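Local coordinates for conserved protein with 2 CBS domains (Pyrobaculum aerophilum, PDB 2RIH), which binds AMP through a pair of CBS domains and probably acts as a nucleotide-sensing module, at residues 117-120 / 121-125. Residues are numbered along the deposited sequence; the frame is centred on the assembly and turned at random.
Sequences LSIR and DLCFE. With SO4 (sulfate ion), chain D.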
ATOM      1  N   LEU A 117     -11.566   3.073  -2.950  1.00 23.41           N
ATOM      2  CA  LEU A 117     -10.669   4.044  -3.540  1.00 25.14           C
ATOM      3  C   LEU A 117      -9.299   3.897  -2.876  1.00 26.11           C
ATOM      4  O   LEU A 117      -9.198   3.796  -1.654  1.00 25.75           O
ATOM      5  CB  LEU A 117     -11.233   5.448  -3.313  1.00 25.43           C
ATOM      6  CG  LEU A 117     -10.615   6.625  -4.062  1.00 27.13           C
ATOM      7  CD1 LEU A 117     -10.994   6.580  -5.544  1.00 25.45           C
ATOM      8  CD2 LEU A 117     -11.064   7.945  -3.428  1.00 26.50           C
ATOM      9  N   SER A 118      -8.257   3.875  -3.698  1.00 25.28           N
ATOM     10  CA  SER A 118      -6.898   3.763  -3.235  1.00 25.80           C
ATOM     11  C   SER A 118      -6.168   5.100  -3.341  1.00 26.11           C
ATOM     12  O   SER A 118      -6.564   5.981  -4.095  1.00 20.80           O
ATOM     13  CB  SER A 118      -6.158   2.734  -4.088  1.00 27.02           C
ATOM     14  OG  SER A 118      -4.787   2.764  -3.805  1.00 28.37           O
ATOM     15  N   ILE A 119      -5.078   5.215  -2.590  1.00 26.01           N
ATOM     16  CA  ILE A 119      -4.161   6.334  -2.710  1.00 27.63           C
ATOM     17  C   ILE A 119      -3.550   6.404  -4.139  1.00 27.19           C
ATOM     18  O   ILE A 119      -3.245   7.485  -4.646  1.00 24.49           O
ATOM     19  CB  ILE A 119      -3.073   6.246  -1.611  1.00 27.99           C
ATOM     20  CG1 ILE A 119      -2.347   7.580  -1.460  1.00 28.00           C
ATOM     21  CG2 ILE A 119      -2.081   5.101  -1.893  1.00 28.45           C
ATOM     22  CD1 ILE A 119      -1.592   7.682  -0.150  1.00 29.43           C
ATOM     23  N   ARG A 120      -3.415   5.254  -4.792  1.00 26.50           N
ATOM     24  CA  ARG A 120      -3.010   5.193  -6.214  1.00 28.57           C
ATOM     25  C   ARG A 120      -3.939   5.966  -7.130  1.00 28.24           C
ATOM     26  O   ARG A 120      -3.490   6.575  -8.110  1.00 29.29           O
ATOM     27  CB  ARG A 120      -3.055   3.763  -6.724  1.00 30.41           C
ATOM     28  CG  ARG A 120      -1.822   2.960  -6.577  1.00 32.45           C
ATOM     29  CD  ARG A 120      -2.176   1.509  -6.888  1.00 34.09           C
ATOM     30  NE  ARG A 120      -1.077   0.845  -7.544  1.00 36.99           N
ATOM     31  CZ  ARG A 120      -0.376  -0.173  -7.074  1.00 35.19           C
ATOM     32  NH1 ARG A 120      -0.637  -0.752  -5.907  1.00 35.27           N
ATOM     33  NH2 ARG A 120       0.602  -0.621  -7.826  1.00 38.32           N
ATOM     34  N   ASP A 121      -5.237   5.889  -6.842  1.00 26.92           N
ATOM     35  CA  ASP A 121      -6.265   6.531  -7.668  1.00 27.07           C
ATOM     36  C   ASP A 121      -6.227   8.054  -7.575  1.00 28.26           C
ATOM     37  O   ASP A 121      -6.599   8.758  -8.525  1.00 28.18           O
ATOM     38  CB  ASP A 121      -7.656   6.041  -7.258  1.00 27.30           C
ATOM     39  CG  ASP A 121      -7.829   4.540  -7.431  1.00 29.28           C
ATOM     40  OD1 ASP A 121      -7.589   4.032  -8.553  1.00 29.56           O
ATOM     41  OD2 ASP A 121      -8.236   3.869  -6.446  1.00 29.20           O
ATOM     42  N   LEU A 122      -5.778   8.559  -6.429  1.00 27.75           N
ATOM     43  CA  LEU A 122      -5.812   9.986  -6.148  1.00 26.45           C
ATOM     44  C   LEU A 122      -4.518  10.719  -6.463  1.00 27.41           C
ATOM     45  O   LEU A 122      -4.531  11.922  -6.731  1.00 29.06           O
ATOM     46  CB  LEU A 122      -6.104  10.203  -4.661  1.00 25.59           C
ATOM     47  CG  LEU A 122      -7.441   9.737  -4.108  1.00 25.64           C
ATOM     48  CD1 LEU A 122      -7.474   9.944  -2.609  1.00 23.95           C
ATOM     49  CD2 LEU A 122      -8.583  10.474  -4.791  1.00 26.96           C
ATOM     50  N   CYS A 123      -3.400  10.005  -6.412  1.00 27.00           N
ATOM     51  CA  CYS A 123      -2.108  10.668  -6.285  1.00 28.09           C
ATOM     52  C   CYS A 123      -1.219  10.685  -7.523  1.00 29.07           C
ATOM     53  O   CYS A 123      -0.111  11.215  -7.464  1.00 28.08           O
ATOM     54  CB  CYS A 123      -1.370  10.055  -5.103  1.00 26.87           C
ATOM     55  SG  CYS A 123      -2.293  10.269  -3.587  1.00 27.60           S
ATOM     56  N   PHE A 124      -1.706  10.139  -8.636  1.00 31.80           N
ATOM     57  CA  PHE A 124      -0.922  10.110  -9.877  1.00 32.68           C
ATOM     58  C   PHE A 124      -1.282  11.222 -10.884  1.00 34.03           C
ATOM     59  O   PHE A 124      -0.395  11.929 -11.375  1.00 36.19           O
ATOM     60  CB  PHE A 124      -1.035   8.734 -10.545  1.00 33.64           C
ATOM     61  CG  PHE A 124      -0.305   7.616  -9.818  1.00 33.19           C
ATOM     62  CD1 PHE A 124       0.753   7.869  -8.945  1.00 34.20           C
ATOM     63  CD2 PHE A 124      -0.646   6.293 -10.070  1.00 33.84           C
ATOM     64  CE1 PHE A 124       1.420   6.824  -8.304  1.00 34.02           C
ATOM     65  CE2 PHE A 124       0.026   5.239  -9.443  1.00 34.84           C
ATOM     66  CZ  PHE A 124       1.057   5.511  -8.554  1.00 34.94           C
ATOM     67  N   GLU A 125      -2.565  11.387 -11.193  1.00 31.81           N
ATOM     68  CA  GLU A 125      -2.967  12.344 -12.229  1.00 31.31           C
ATOM     69  C   GLU A 125      -2.925  13.801 -11.752  1.00 30.79           C
ATOM     70  O   GLU A 125      -3.466  14.136 -10.702  1.00 28.17           O
ATOM     71  CB  GLU A 125      -4.358  12.017 -12.756  1.00 30.68           C
ATOM     72  CG  GLU A 125      -4.725  12.837 -13.970  1.00 30.96           C
ATOM     73  CD  GLU A 125      -6.127  12.581 -14.467  1.00 30.26           C
ATOM     74  OE1 GLU A 125      -6.759  11.599 -14.029  1.00 29.12           O
ATOM     75  OE2 GLU A 125      -6.590  13.384 -15.294  1.00 28.86           O
TER
HETATM   76  S   SO4 D 140      -4.123  -0.750  -4.465  1.00 28.55           S
HETATM   77  O1  SO4 D 140      -3.427   0.385  -3.884  1.00 27.97           O
HETATM   78  O2  SO4 D 140      -4.974  -0.289  -5.553  1.00 33.64           O
HETATM   79  O3  SO4 D 140      -3.166  -1.687  -5.014  1.00 29.03           O
HETATM   80  O4  SO4 D 140      -4.925  -1.409  -3.456  1.00 28.79           O
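The N-H of S118 donates to D121 OD2 at 2.7 Å in a nearly straight bond of 163°, met on the anti side of the carboxylate and slightly out of its plane; the short aspartate side chain can reach back to this backbone nitrogen. S118 answers in the reverse sense: with OG anti to the backbone N (chi1 170°), the hydroxyl accepts the backbone N-H of R120 (N to OG, 3.0 Å) and donates to O1 of a sulfate, 2.7 Å from OG, so a small side chain that both donates and accepts suits the N-cap. D121 OD1 turns to a salt bridge with K12. L117 CD2 meets L122 CD2 at 3.8 Å, crossing at about a right angle, and both leucines fill the apolar side toward helix 89-99. The turn itself is loosely bonded, I119 O receiving the N-H groups of L122 and, weakly, C123, whose SG forms a disulfide with C123 of the second subunit. R120, long enough to leave the helix, brings NH1 to sulfate O3 (2.8 Å, a weak bond); its methylenes run alongside F124, CG 4.1 Å from CE2, with the guanidinium plane 87° from the ring. With an alanine here, the sulfate is likely to lose this positive partner and N100 OD1 of the second subunit its bond from NE. S118, R120 and D121 belong to an AMP site observed for this protein; the sulfate, probably from the crystallisation liquor, is consistent with a phosphate position. S118 and D121 form a capping box where strand 113-118 passes into helix 119-123, a junction consistent with the CBS-domain nucleotide site.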